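Local coordinates for natterin-like protein (Lethenteron camtschaticum, PDB 5ZU4) that probably binds glycans through a jacalin-like lectin domain and probably forms membrane pores through an aerolysin-like module, at residues K260-V265 with A309-S314; Y176-S181 with V254-H259; S191-K196 with S243-E248; I151-Y156 with T278-I283. One frame throughout, in Å; residues are numbered along the deposited sequence.

Interaction 1: residues K260-V265 with A309-S314; sequences KTVTVV and AVATES. With EDO (1,2-ethanediol), chain L; EDO (1,2-ethanediol), chain M.
T263 and T312 face each other as a hydrogen-bonded pair of an antiparallel beta hairpin, built from the long strands 260-285 and 290-313 of the aerolysin-like module; these residues lie at its open end, where the chain finishes. Backbone bonds come first. T312 N reaches T263 O at 2.9 Å and T263 N returns to T312 O, and V265 with V310 repeats the exchange. Beyond T312 the pairing slackens: S314 N still donates to T261 O at 3.0 Å, whereas T261 N to S314 O, at 3.5 Å, is weak. The non-hydrogen-bonded pairs between them bring CA-H groups against carbonyls, as where V262 CA lies 3.3 Å from T312 O.

The closest apolar contacts gather on the V264 face. V264 straddles two alanines: CG1, anti to the backbone N (chi1 176°), meets A309 CB, while CG2 meets A311 CB at 4.0 Å. Strand 241-256 lies against this face, with F252 touching both V264 and A309.

Charge enters at the fraying end. The K260 chain, bent at chi2 (82°), passes over the E313 side chain so that their CG atoms come within 3.5 Å; the charged tips, K260 NZ and E313 OE2, stay 4.5 Å apart, beyond a salt bridge.

The polar side chains T261, T263 and S314 gather on the opposite face near the chain end, with V265 and V310 further along it. T261 OG1 donates to an ethanediol, and T263 OG1 is also hydrogen-bonded to E175 of strand 166-178. One water ties three groups together, meeting T263 OG1 at 2.7 Å and S314 OG while donating to T312 O.

Interaction 2: residues Y176-S181 with V254-H259; sequences YKNDTS and VTVPTH
N178 reaches across to the chain leaving strand 254-256, and its amide supplies the side-chain hydrogen bonds of this contact. With CG anti to the backbone N (chi1 179°), the amide is carried over the turn after V256, and ND2 meets two successive carbonyls there. ND2 donates to V256 O at 2.9 Å, arriving well above that carbonyl's plane, and makes a weak, strongly bent bond to P257 O. At the other end of the amide, OD1 closes an Asx turn by accepting from T180 N at 3.0 Å; T180 OG1 adds a second bond, on a lone pair in the carbonyl plane. The amide is therefore held from both ends, and I182 O supplies a further acceptor for ND2.

V256 divides its two methyls between neighbouring side chains. CG1, anti to its backbone N (chi1 -174°), packs against N178 CB at 3.3 Å, while CG2 rests on Y176 CB at 3.8 Å. The ring of Y176 continues the apolar layer toward V254; V254 CG1 approaches Y176 CD1 at 4.1 Å, the two side chains crossing at about a right angle.

H259, on the far side of the turn, lays its imidazole beneath T180 O, which sits 3.4 Å above the ring centre. Its backbone N gives the same oxygen a weak bond, and S181 CB adds packing at CE1. T258 CG2 lies against S181 C at 3.5 Å.

These strands belong to facing layers at the tip of the elongated aerolysin-like module. The chemistry implies that two strand ends and their following turns, unpaired with each other as strands, are joined by one amide's bonds beside a packed valine-tyrosine layer.

Interaction 3: residues S191-K196 with S243-E248; sequences SKKIIK and SEEKTE. With EDO (1,2-ethanediol), chain D; EDO (1,2-ethanediol), chain N.
S243 opens the run beside I195 in an antiparallel beta pairing of the long strands 184-200 and 241-256 of the aerolysin-like module; S243 CB packs loosely on I195 CG2. E244 exchanges backbone bonds with K196, and its extended side chain runs alongside the lysine's, E244 OE1 lying 3.2 Å from K196 CE. K196 NZ itself turns to a salt bridge with E220. On the other face E245, its CG anti to the carbonyl carbon (chi1 -44°), reaches across to K193 for a long salt bridge, OE2 to NZ at 3.6 Å. K193 NZ is also taken by backbone carbonyls of E207 and F210 of the second subunit.

K246 O accepts from I194 N in a nearly straight bond of 2.8 Å, while K246 CB flanks I194 CG1 at 4.0 Å. T247 offers CG2 to S191 CB, and its OG1 bonds S211 OG of the second subunit, so this face of the pair borders the dimer partner. E248 ends the run by pairing with K192 through two backbone bonds, E248 N to K192 O at 2.9 Å. With its side chain leaving anti to the carbonyl carbon (chi1 -73°), E248 CG lies 3.8 Å from I194 CD1.

Interaction 4: residues I151-Y156 with T278-I283; sequences IQDMKY and TALLRI
A279 fills a hollow left between I151 and M154: its single methyl, CB, meets I151 CG2 at 3.6 Å and M154 CE at 3.8 Å. The methionine reaches it by bending at chi2 and chi3, curling the thioether back so that SD also lies near T278 O. The same methyl presses closely on Q152 O, 3.2 Å away. I151 extends the apolar patch in the other direction, CG1 touching L281 CD1, and L295 of strand 290-313 packs on this isoleucine too.

A beta bulge accompanies this fit. Q152 and L280 form a hydrogen-bonded antiparallel pair, with Q152 N to L280 O at 2.8 Å, and K155 with T278 forms the next, but the first strand spends one extra residue between them. D153, with positive phi (51°), turns the corner there in this aerolysin-like module.

On the face of Q152 and L280 the leucine is the bump. Its CD1 lies beside Q152 CG at 4.0 Å and its CD2 beside D153 OD2 at 3.6 Å, all three side chains heading the same way. Beyond it the Q152 amide slants across the R282 guanidinium, the planes 66° apart; NE2 and NH1 are both donors and merely adjoin, while R282 NE is held in a salt bridge to D292. At the other end K155 CB nestles against T278 OG1 at 3.4 Å.

Interactions 1, 3 and 4 are antiparallel strand pairings, whereas interaction 2 brings facing strands together through side chains and turns. Strand 260-285 serves interactions 1 and 4, whose centres lie about 48 Å apart near its two ends; strand 241-256 serves interactions 2 and 3. Interactions 1 and 2 touch directly: backbone bonds between 260-265 and 176-181 join them at the tip. Interactions 1 and 3 are surface contacts, the former a mix of valines, alanines and hydroxyls at the chain terminus, the latter rich in charges beside the second subunit. Interactions 2 and 4 are partly buried, one relying on an amide, the other on apolar packing around a bulge.

Interaction 1: residues K260-V265 with A309-S314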
loop_
_atom_site.group_PDB
_atom_site.type_symbol
_atom_site.label_atom_id
_atom_site.label_comp_id
_atom_site.label_asym_id
_atom_site.label_seq_id
_atom_site.Cartn_x
_atom_site.Cartn_y
_atom_site.Cartn_z
ATOM N N LYS B 260 7.303 17.725 -46.466
ATOM C CA LYS B 260 6.679 16.541 -45.915
ATOM C C LYS B 260 6.132 16.812 -44.520
ATOM O O LYS B 260 6.522 17.771 -43.840
ATOM C CB LYS B 260 7.723 15.407 -45.920
ATOM C CG LYS B 260 7.263 14.129 -46.605
ATOM C CD LYS B 260 7.402 14.165 -48.119
ATOM C CE LYS B 260 6.668 12.994 -48.774
ATOM N NZ LYS B 260 6.846 12.955 -50.257
ATOM N N THR B 261 5.224 15.955 -44.097
ATOM C CA THR B 261 4.623 16.011 -42.780
ATOM C C THR B 261 4.948 14.697 -42.050
ATOM O O THR B 261 4.861 13.631 -42.637
ATOM C CB THR B 261 3.091 16.199 -42.908
ATOM O OG1 THR B 261 2.817 17.503 -43.432
ATOM C CG2 THR B 261 2.403 16.087 -41.562
ATOM N N VAL B 262 5.351 14.758 -40.783
ATOM C CA VAL B 262 5.366 13.535 -39.994
ATOM C C VAL B 262 4.541 13.685 -38.743
ATOM O O VAL B 262 4.558 14.719 -38.075
ATOM C CB VAL B 262 6.764 12.858 -39.822
ATOM C CG1 VAL B 262 7.854 13.591 -40.566
ATOM C CG2 VAL B 262 7.130 12.566 -38.372
ATOM N N THR B 263 3.783 12.623 -38.500
ATOM C CA THR B 263 2.851 12.512 -37.424
ATOM C C THR B 263 3.420 11.431 -36.506
ATOM O O THR B 263 3.826 10.353 -36.970
ATOM C CB THR B 263 1.469 12.103 -37.984
ATOM O OG1 THR B 263 1.073 13.071 -38.976
ATOM C CG2 THR B 263 0.432 12.059 -36.893
ATOM N N VAL B 264 3.482 11.735 -35.216
ATOM C CA VAL B 264 4.023 10.815 -34.223
ATOM C C VAL B 264 2.983 10.518 -33.198
ATOM O O VAL B 264 2.381 11.436 -32.664
ATOM C CB VAL B 264 5.222 11.421 -33.495
ATOM C CG1 VAL B 264 5.718 10.494 -32.376
ATOM C CG2 VAL B 264 6.311 11.666 -34.506
ATOM N N VAL B 265 2.801 9.238 -32.909
ATOM C CA VAL B 265 1.867 8.789 -31.876
ATOM C C VAL B 265 2.641 7.920 -30.899
ATOM O O VAL B 265 3.281 6.943 -31.320
ATOM C CB VAL B 265 0.697 7.971 -32.480
ATOM C CG1 VAL B 265 -0.291 7.576 -31.413
ATOM C CG2 VAL B 265 -0.030 8.790 -33.542
ATOM N N ALA B 309 6.678 4.491 -30.056
ATOM C CA ALA B 309 6.058 5.428 -30.954
ATOM C C ALA B 309 6.116 4.986 -32.402
ATOM O O ALA B 309 7.053 4.321 -32.832
ATOM C CB ALA B 309 6.683 6.792 -30.793
ATOM N N VAL B 310 5.092 5.390 -33.131
ATOM C CA VAL B 310 4.964 5.217 -34.560
ATOM C C VAL B 310 5.029 6.619 -35.159
ATOM O O VAL B 310 4.221 7.493 -34.804
ATOM C CB VAL B 310 3.608 4.526 -34.914
ATOM C CG1 VAL B 310 3.509 4.239 -36.398
ATOM C CG2 VAL B 310 3.462 3.215 -34.147
ATOM N N ALA B 311 6.006 6.831 -36.029
ATOM C CA ALA B 311 6.148 8.059 -36.803
ATOM C C ALA B 311 5.834 7.747 -38.233
ATOM O O ALA B 311 6.504 6.910 -38.817
ATOM C CB ALA B 311 7.561 8.582 -36.725
ATOM N N THR B 312 4.836 8.410 -38.807
ATOM C CA THR B 312 4.477 8.150 -40.194
ATOM C C THR B 312 4.532 9.417 -41.042
ATOM O O THR B 312 4.158 10.502 -40.612
ATOM C CB THR B 312 3.142 7.347 -40.369
ATOM O OG1 THR B 312 2.176 8.112 -41.072
ATOM C CG2 THR B 312 2.542 6.888 -39.076
ATOM N N GLU B 313 5.027 9.243 -42.255
ATOM C CA GLU B 313 5.268 10.323 -43.204
ATOM C C GLU B 313 4.060 10.433 -44.126
ATOM O O GLU B 313 3.468 9.398 -44.472
ATOM C CB GLU B 313 6.523 9.988 -43.991
ATOM C CG GLU B 313 7.082 11.128 -44.825
ATOM C CD GLU B 313 8.415 10.784 -45.468
ATOM O OE1 GLU B 313 9.379 10.525 -44.725
ATOM O OE2 GLU B 313 8.496 10.801 -46.711
ATOM N N SER B 314 3.673 11.661 -44.501
ATOM C CA SER B 314 2.492 11.905 -45.387
ATOM C C SER B 314 2.645 13.108 -46.340
ATOM O O SER B 314 3.669 13.795 -46.304
ATOM C CB SER B 314 1.186 12.020 -44.552
ATOM O OG SER B 314 1.089 13.223 -43.779
HETATM C C1 EDO L . 3.439 19.265 -47.045
HETATM O O1 EDO L . 3.294 18.331 -45.964
HETATM C C2 EDO L . 4.523 20.288 -46.690
HETATM O O2 EDO L . 4.730 21.241 -47.759
HETATM C C1 EDO M . 11.178 5.546 -31.529
HETATM O O1 EDO M . 10.327 4.601 -30.809
HETATM C C2 EDO M . 10.509 6.326 -32.678
HETATM O O2 EDO M . 9.749 5.456 -33.547
HETATM O O HOH W 1 1.853 12.051 -41.304
#

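Interaction 2: residues Y176-S181 with V254-H259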
loop_
_atom_site.group_PDB
_atom_site.type_symbol
_atom_site.label_atom_id
_atom_site.label_comp_id
_atom_site.label_asym_id
_atom_site.label_seq_id
_atom_site.Cartn_x
_atom_site.Cartn_y
_atom_site.Cartn_z
ATOM N N TYR B 176 4.403 17.249 -37.275
ATOM C CA TYR B 176 5.374 18.210 -37.718
ATOM C C TYR B 176 5.237 18.346 -39.227
ATOM O O TYR B 176 5.303 17.348 -39.963
ATOM C CB TYR B 176 6.772 17.733 -37.348
ATOM C CG TYR B 176 6.929 17.296 -35.894
ATOM C CD1 TYR B 176 6.691 15.981 -35.506
ATOM C CD2 TYR B 176 7.296 18.189 -34.921
ATOM C CE1 TYR B 176 6.828 15.581 -34.200
ATOM C CE2 TYR B 176 7.440 17.787 -33.618
ATOM C CZ TYR B 176 7.226 16.469 -33.275
ATOM O OH TYR B 176 7.342 16.045 -31.974
ATOM N N LYS B 177 5.049 19.573 -39.685
ATOM C CA LYS B 177 4.859 19.845 -41.088
ATOM C C LYS B 177 6.036 20.692 -41.582
ATOM O O LYS B 177 6.228 21.807 -41.144
ATOM C CB LYS B 177 3.498 20.506 -41.267
ATOM C CG LYS B 177 3.122 20.863 -42.687
ATOM C CD LYS B 177 1.690 21.388 -42.757
ATOM C CE LYS B 177 1.485 22.346 -43.936
ATOM N NZ LYS B 177 1.723 21.731 -45.278
ATOM N N ASN B 178 6.844 20.149 -42.485
ATOM C CA ASN B 178 7.978 20.899 -43.046
ATOM C C ASN B 178 7.551 21.431 -44.415
ATOM O O ASN B 178 7.530 20.699 -45.390
ATOM C CB ASN B 178 9.187 19.977 -43.184
ATOM C CG ASN B 178 10.419 20.643 -43.767
ATOM O OD1 ASN B 178 10.484 21.859 -44.026
ATOM N ND2 ASN B 178 11.444 19.832 -43.944
ATOM N N ASP B 179 7.227 22.713 -44.488
ATOM C CA ASP B 179 6.861 23.321 -45.767
ATOM C C ASP B 179 8.033 24.098 -46.385
ATOM O O ASP B 179 7.826 24.945 -47.230
ATOM C CB ASP B 179 5.543 24.136 -45.664
ATOM C CG ASP B 179 5.465 25.035 -44.434
ATOM O OD1 ASP B 179 6.506 25.423 -43.850
ATOM O OD2 ASP B 179 4.332 25.379 -44.055
ATOM N N THR B 180 9.262 23.762 -45.991
ATOM C CA THR B 180 10.461 24.386 -46.527
ATOM C C THR B 180 11.239 23.341 -47.325
ATOM O O THR B 180 10.816 22.177 -47.447
ATOM C CB THR B 180 11.378 24.973 -45.417
ATOM O OG1 THR B 180 12.320 23.984 -44.950
ATOM C CG2 THR B 180 10.568 25.538 -44.229
ATOM N N SER B 181 12.368 23.782 -47.876
ATOM C CA SER B 181 13.288 22.951 -48.647
ATOM C C SER B 181 14.623 22.770 -47.904
ATOM O O SER B 181 15.654 22.621 -48.537
ATOM C CB SER B 181 13.533 23.593 -50.031
ATOM O OG SER B 181 14.261 24.809 -49.901
ATOM N N VAL B 254 13.198 13.716 -34.294
ATOM C CA VAL B 254 12.321 13.487 -35.412
ATOM C C VAL B 254 12.850 14.301 -36.564
ATOM O O VAL B 254 12.931 15.528 -36.473
ATOM C CB VAL B 254 10.893 13.910 -35.089
ATOM C CG1 VAL B 254 9.976 13.627 -36.281
ATOM C CG2 VAL B 254 10.410 13.187 -33.841
ATOM N N THR B 255 13.210 13.625 -37.649
ATOM C CA THR B 255 13.650 14.348 -38.828
ATOM C C THR B 255 12.497 14.406 -39.842
ATOM O O THR B 255 11.777 13.437 -40.090
ATOM C CB THR B 255 15.006 13.851 -39.430
ATOM O OG1 THR B 255 14.751 12.980 -40.516
ATOM C CG2 THR B 255 15.901 13.185 -38.393
ATOM N N VAL B 256 12.296 15.595 -40.372
ATOM C CA VAL B 256 11.145 15.878 -41.213
ATOM C C VAL B 256 11.692 16.268 -42.574
ATOM O O VAL B 256 12.280 17.339 -42.709
ATOM C CB VAL B 256 10.261 16.987 -40.609
ATOM C CG1 VAL B 256 8.984 17.166 -41.416
ATOM C CG2 VAL B 256 9.909 16.628 -39.174
ATOM N N PRO B 257 11.563 15.368 -43.559
ATOM C CA PRO B 257 11.983 15.660 -44.931
ATOM C C PRO B 257 11.393 16.951 -45.505
ATOM O O PRO B 257 10.328 17.395 -45.086
ATOM C CB PRO B 257 11.441 14.457 -45.751
ATOM C CG PRO B 257 11.152 13.371 -44.776
ATOM C CD PRO B 257 10.941 14.028 -43.435
ATOM N N THR B 258 12.098 17.517 -46.469
ATOM C CA THR B 258 11.623 18.680 -47.244
ATOM C C THR B 258 10.250 18.419 -47.849
ATOM O O THR B 258 10.054 17.382 -48.461
ATOM C CB THR B 258 12.607 19.027 -48.402
ATOM O OG1 THR B 258 12.705 17.932 -49.327
ATOM C CG2 THR B 258 14.009 19.345 -47.858
ATOM N N HIS B 259 9.312 19.337 -47.624
ATOM C CA HIS B 259 7.916 19.281 -48.168
ATOM C C HIS B 259 7.134 18.067 -47.734
ATOM O O HIS B 259 6.344 17.488 -48.505
ATOM C CB HIS B 259 7.886 19.458 -49.715
ATOM C CG HIS B 259 8.519 20.727 -50.151
ATOM N ND1 HIS B 259 9.799 20.777 -50.667
ATOM C CD2 HIS B 259 8.117 22.008 -50.004
ATOM C CE1 HIS B 259 10.141 22.035 -50.867
ATOM N NE2 HIS B 259 9.138 22.802 -50.468
#

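Interaction 3: residues S191-K196 with S243-E248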
loop_
_atom_site.group_PDB
_atom_site.type_symbol
_atom_site.label_atom_id
_atom_site.label_comp_id
_atom_site.label_asym_id
_atom_site.label_seq_id
_atom_site.Cartn_x
_atom_site.Cartn_y
_atom_site.Cartn_z
ATOM N N SER B 191 5.372 11.584 -21.672
ATOM C CA SER B 191 5.403 10.901 -20.362
ATOM C C SER B 191 4.008 10.439 -19.947
ATOM O O SER B 191 2.986 10.984 -20.398
ATOM C CB SER B 191 5.942 11.809 -19.254
ATOM O OG SER B 191 5.306 13.086 -19.244
ATOM N N LYS B 192 3.992 9.421 -19.106
ATOM C CA LYS B 192 2.801 8.822 -18.576
ATOM C C LYS B 192 3.000 8.253 -17.165
ATOM O O LYS B 192 3.870 7.384 -16.922
ATOM C CB LYS B 192 2.329 7.678 -19.468
ATOM C CG LYS B 192 0.923 7.274 -19.079
ATOM C CD LYS B 192 0.481 6.044 -19.797
ATOM C CE LYS B 192 -0.769 5.475 -19.142
ATOM N NZ LYS B 192 -1.884 6.446 -19.201
ATOM N N LYS B 193 2.164 8.717 -16.246
ATOM C CA LYS B 193 2.018 8.088 -14.959
ATOM C C LYS B 193 1.414 6.701 -15.126
ATOM O O LYS B 193 0.406 6.562 -15.789
ATOM C CB LYS B 193 1.116 8.909 -14.063
ATOM C CG LYS B 193 0.708 8.201 -12.793
ATOM C CD LYS B 193 -0.135 9.103 -11.911
ATOM C CE LYS B 193 -0.165 8.506 -10.514
ATOM N NZ LYS B 193 -1.210 9.109 -9.674
ATOM N N ILE B 194 2.037 5.700 -14.490
ATOM C CA ILE B 194 1.509 4.345 -14.395
ATOM C C ILE B 194 1.532 3.849 -12.964
ATOM O O ILE B 194 2.308 4.323 -12.133
ATOM C CB ILE B 194 2.285 3.347 -15.270
ATOM C CG1 ILE B 194 3.759 3.173 -14.815
ATOM C CG2 ILE B 194 2.212 3.767 -16.731
ATOM C CD1 ILE B 194 4.430 1.988 -15.490
ATOM N N ILE B 195 0.640 2.909 -12.679
ATOM C CA ILE B 195 0.550 2.274 -11.370
ATOM C C ILE B 195 0.635 0.779 -11.649
ATOM O O ILE B 195 -0.253 0.216 -12.280
ATOM C CB ILE B 195 -0.756 2.634 -10.647
ATOM C CG1 ILE B 195 -0.904 4.156 -10.556
ATOM C CG2 ILE B 195 -0.783 2.052 -9.238
ATOM C CD1 ILE B 195 -2.096 4.598 -9.716
ATOM N N LYS B 196 1.744 0.173 -11.238
ATOM C CA LYS B 196 1.941 -1.256 -11.308
ATOM C C LYS B 196 1.367 -1.826 -10.043
ATOM O O LYS B 196 1.330 -1.130 -9.009
ATOM C CB LYS B 196 3.427 -1.610 -11.382
ATOM C CG LYS B 196 4.073 -1.207 -12.681
ATOM C CD LYS B 196 5.543 -0.865 -12.532
ATOM C CE LYS B 196 6.422 -2.056 -12.168
ATOM N NZ LYS B 196 6.193 -3.255 -13.014
ATOM N N SER B 243 1.537 -1.805 -4.608
ATOM C CA SER B 243 1.434 -1.001 -5.804
ATOM C C SER B 243 2.611 -0.045 -5.861
ATOM O O SER B 243 3.165 0.309 -4.837
ATOM C CB SER B 243 0.064 -0.346 -5.896
ATOM O OG SER B 243 0.050 0.920 -5.319
ATOM N N GLU B 244 3.063 0.249 -7.074
ATOM C CA GLU B 244 4.222 1.074 -7.334
ATOM C C GLU B 244 3.834 2.108 -8.388
ATOM O O GLU B 244 3.431 1.753 -9.496
ATOM C CB GLU B 244 5.387 0.238 -7.897
ATOM C CG GLU B 244 6.730 0.972 -7.970
ATOM C CD GLU B 244 7.804 0.289 -8.851
ATOM O OE1 GLU B 244 7.559 -0.781 -9.466
ATOM O OE2 GLU B 244 8.918 0.855 -8.974
ATOM N N GLU B 245 4.002 3.380 -8.055
ATOM C CA GLU B 245 3.749 4.453 -8.996
ATOM C C GLU B 245 5.054 4.922 -9.596
ATOM O O GLU B 245 6.076 4.950 -8.930
ATOM C CB GLU B 245 3.022 5.608 -8.332
ATOM C CG GLU B 245 1.886 5.177 -7.427
ATOM C CD GLU B 245 0.930 6.295 -7.106
ATOM O OE1 GLU B 245 -0.096 5.978 -6.470
ATOM O OE2 GLU B 245 1.197 7.471 -7.480
ATOM N N LYS B 246 4.971 5.281 -10.869
ATOM C CA LYS B 246 6.099 5.523 -11.720
ATOM C C LYS B 246 5.677 6.421 -12.885
ATOM O O LYS B 246 4.496 6.444 -13.292
ATOM C CB LYS B 246 6.605 4.179 -12.259
ATOM C CG LYS B 246 8.111 4.019 -12.257
ATOM C CD LYS B 246 8.536 2.593 -11.921
ATOM C CE LYS B 246 8.334 1.651 -13.088
ATOM N NZ LYS B 246 9.126 0.405 -12.870
ATOM N N THR B 247 6.642 7.152 -13.425
ATOM C CA THR B 247 6.450 7.945 -14.605
ATOM C C THR B 247 7.326 7.394 -15.698
ATOM O O THR B 247 8.555 7.487 -15.614
ATOM C CB THR B 247 6.797 9.401 -14.351
ATOM O OG1 THR B 247 6.049 9.868 -13.213
ATOM C CG2 THR B 247 6.448 10.272 -15.591
ATOM N N GLU B 248 6.688 6.848 -16.738
ATOM C CA GLU B 248 7.389 6.407 -17.936
ATOM C C GLU B 248 7.633 7.568 -18.892
ATOM O O GLU B 248 6.799 8.462 -19.018
ATOM C CB GLU B 248 6.562 5.328 -18.675
ATOM C CG GLU B 248 6.536 3.969 -17.985
ATOM C CD GLU B 248 7.911 3.316 -17.874
ATOM O OE1 GLU B 248 8.719 3.470 -18.803
ATOM O OE2 GLU B 248 8.182 2.664 -16.850
HETATM C C1 EDO D . 1.602 12.167 -17.885
HETATM O O1 EDO D . 1.345 12.637 -19.200
HETATM C C2 EDO D . 0.320 11.377 -17.664
HETATM O O2 EDO D . 0.241 10.663 -16.435
HETATM C C1 EDO N . -3.656 5.133 -15.328
HETATM O O1 EDO N . -2.300 5.519 -15.016
HETATM C C2 EDO N . -4.029 5.418 -16.787
HETATM O O2 EDO N . -3.575 4.371 -17.665
#

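Interaction 4: residues I151-Y156 with T278-I283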
loop_
_atom_site.group_PDB
_atom_site.type_symbol
_atom_site.label_atom_id
_atom_site.label_comp_id
_atom_site.label_asym_id
_atom_site.label_seq_id
_atom_site.Cartn_x
_atom_site.Cartn_y
_atom_site.Cartn_z
ATOM N N ILE B 151 7.574 -15.401 2.594
ATOM C CA ILE B 151 7.154 -16.254 1.469
ATOM C C ILE B 151 8.316 -16.231 0.488
ATOM O O ILE B 151 8.807 -15.165 0.167
ATOM C CB ILE B 151 5.860 -15.739 0.807
ATOM C CG1 ILE B 151 4.731 -15.712 1.854
ATOM C CG2 ILE B 151 5.461 -16.619 -0.386
ATOM C CD1 ILE B 151 3.380 -15.283 1.331
ATOM N N GLN B 152 8.793 -17.398 0.069
ATOM C CA GLN B 152 9.997 -17.494 -0.761
ATOM C C GLN B 152 9.890 -18.679 -1.710
ATOM O O GLN B 152 8.823 -19.288 -1.768
ATOM C CB GLN B 152 11.243 -17.540 0.112
ATOM C CG GLN B 152 11.328 -18.756 1.014
ATOM C CD GLN B 152 12.412 -18.583 2.045
ATOM O OE1 GLN B 152 12.266 -17.792 2.978
ATOM N NE2 GLN B 152 13.509 -19.290 1.876
ATOM N N ASP B 153 10.950 -18.936 -2.495
ATOM C CA ASP B 153 10.990 -19.960 -3.577
ATOM C C ASP B 153 9.794 -19.801 -4.502
ATOM O O ASP B 153 9.071 -20.779 -4.815
ATOM C CB ASP B 153 11.061 -21.412 -3.031
ATOM C CG ASP B 153 12.273 -21.656 -2.105
ATOM O OD1 ASP B 153 13.292 -20.912 -2.199
ATOM O OD2 ASP B 153 12.199 -22.605 -1.275
ATOM N N MET B 154 9.570 -18.559 -4.925
ATOM C CA MET B 154 8.363 -18.239 -5.674
ATOM C C MET B 154 8.436 -18.832 -7.080
ATOM O O MET B 154 9.414 -18.631 -7.810
ATOM C CB MET B 154 8.183 -16.721 -5.736
ATOM C CG MET B 154 6.955 -16.227 -6.487
ATOM S SD MET B 154 5.409 -16.898 -5.877
ATOM C CE MET B 154 5.178 -16.007 -4.339
ATOM N N LYS B 155 7.401 -19.559 -7.466
ATOM C CA LYS B 155 7.334 -20.141 -8.804
ATOM C C LYS B 155 5.981 -19.845 -9.452
ATOM O O LYS B 155 4.940 -19.795 -8.771
ATOM C CB LYS B 155 7.633 -21.657 -8.745
ATOM C CG LYS B 155 9.133 -21.927 -8.784
ATOM C CD LYS B 155 9.607 -23.189 -8.042
ATOM C CE LYS B 155 11.150 -23.255 -8.036
ATOM N NZ LYS B 155 11.738 -24.071 -6.936
ATOM N N TYR B 156 6.025 -19.612 -10.766
ATOM C CA TYR B 156 4.844 -19.434 -11.595
ATOM C C TYR B 156 4.876 -20.597 -12.598
ATOM O O TYR B 156 5.397 -20.445 -13.700
ATOM C CB TYR B 156 4.937 -18.068 -12.298
ATOM C CG TYR B 156 5.191 -16.932 -11.343
ATOM C CD1 TYR B 156 4.156 -16.418 -10.568
ATOM C CD2 TYR B 156 6.466 -16.378 -11.189
ATOM C CE1 TYR B 156 4.377 -15.373 -9.678
ATOM C CE2 TYR B 156 6.685 -15.338 -10.293
ATOM C CZ TYR B 156 5.623 -14.855 -9.532
ATOM O OH TYR B 156 5.788 -13.836 -8.632
ATOM N N THR B 278 3.349 -21.104 -6.819
ATOM C CA THR B 278 3.724 -21.928 -5.684
ATOM C C THR B 278 4.889 -21.250 -5.002
ATOM O O THR B 278 5.713 -20.600 -5.658
ATOM C CB THR B 278 4.166 -23.386 -6.069
ATOM O OG1 THR B 278 5.381 -23.355 -6.854
ATOM C CG2 THR B 278 3.041 -24.103 -6.819
ATOM N N ALA B 279 4.943 -21.410 -3.687
ATOM C CA ALA B 279 6.006 -20.833 -2.876
ATOM C C ALA B 279 6.055 -21.564 -1.541
ATOM O O ALA B 279 5.240 -22.441 -1.279
ATOM C CB ALA B 279 5.733 -19.340 -2.670
ATOM N N LEU B 280 6.989 -21.193 -0.682
ATOM C CA LEU B 280 6.955 -21.692 0.669
ATOM C C LEU B 280 6.984 -20.549 1.665
ATOM O O LEU B 280 7.711 -19.557 1.491
ATOM C CB LEU B 280 8.023 -22.774 0.897
ATOM C CG LEU B 280 9.459 -22.589 1.354
ATOM C CD1 LEU B 280 9.545 -21.957 2.728
ATOM C CD2 LEU B 280 10.122 -23.961 1.396
ATOM N N LEU B 281 6.147 -20.704 2.691
ATOM C CA LEU B 281 6.154 -19.841 3.849
ATOM C C LEU B 281 7.126 -20.423 4.865
ATOM O O LEU B 281 6.927 -21.524 5.328
ATOM C CB LEU B 281 4.763 -19.766 4.446
ATOM C CG LEU B 281 4.586 -19.022 5.760
ATOM C CD1 LEU B 281 5.077 -17.588 5.687
ATOM C CD2 LEU B 281 3.119 -19.082 6.115
ATOM N N ARG B 282 8.182 -19.681 5.183
ATOM C CA ARG B 282 9.098 -20.033 6.222
ATOM C C ARG B 282 8.904 -19.056 7.378
ATOM O O ARG B 282 9.111 -17.839 7.227
ATOM C CB ARG B 282 10.557 -20.023 5.725
ATOM C CG ARG B 282 11.600 -20.173 6.854
ATOM C CD ARG B 282 12.983 -20.606 6.385
ATOM N NE ARG B 282 12.892 -21.875 5.667
ATOM C CZ ARG B 282 13.661 -22.260 4.637
ATOM N NH1 ARG B 282 14.636 -21.493 4.158
ATOM N NH2 ARG B 282 13.438 -23.440 4.059
ATOM N N ILE B 283 8.544 -19.616 8.536
ATOM C CA ILE B 283 8.422 -18.883 9.766
ATOM C C ILE B 283 9.642 -19.220 10.580
ATOM O O ILE B 283 9.866 -20.370 10.896
ATOM C CB ILE B 283 7.173 -19.308 10.552
ATOM C CG1 ILE B 283 5.913 -18.973 9.733
ATOM C CG2 ILE B 283 7.146 -18.596 11.907
ATOM C CD1 ILE B 283 4.666 -19.694 10.185
#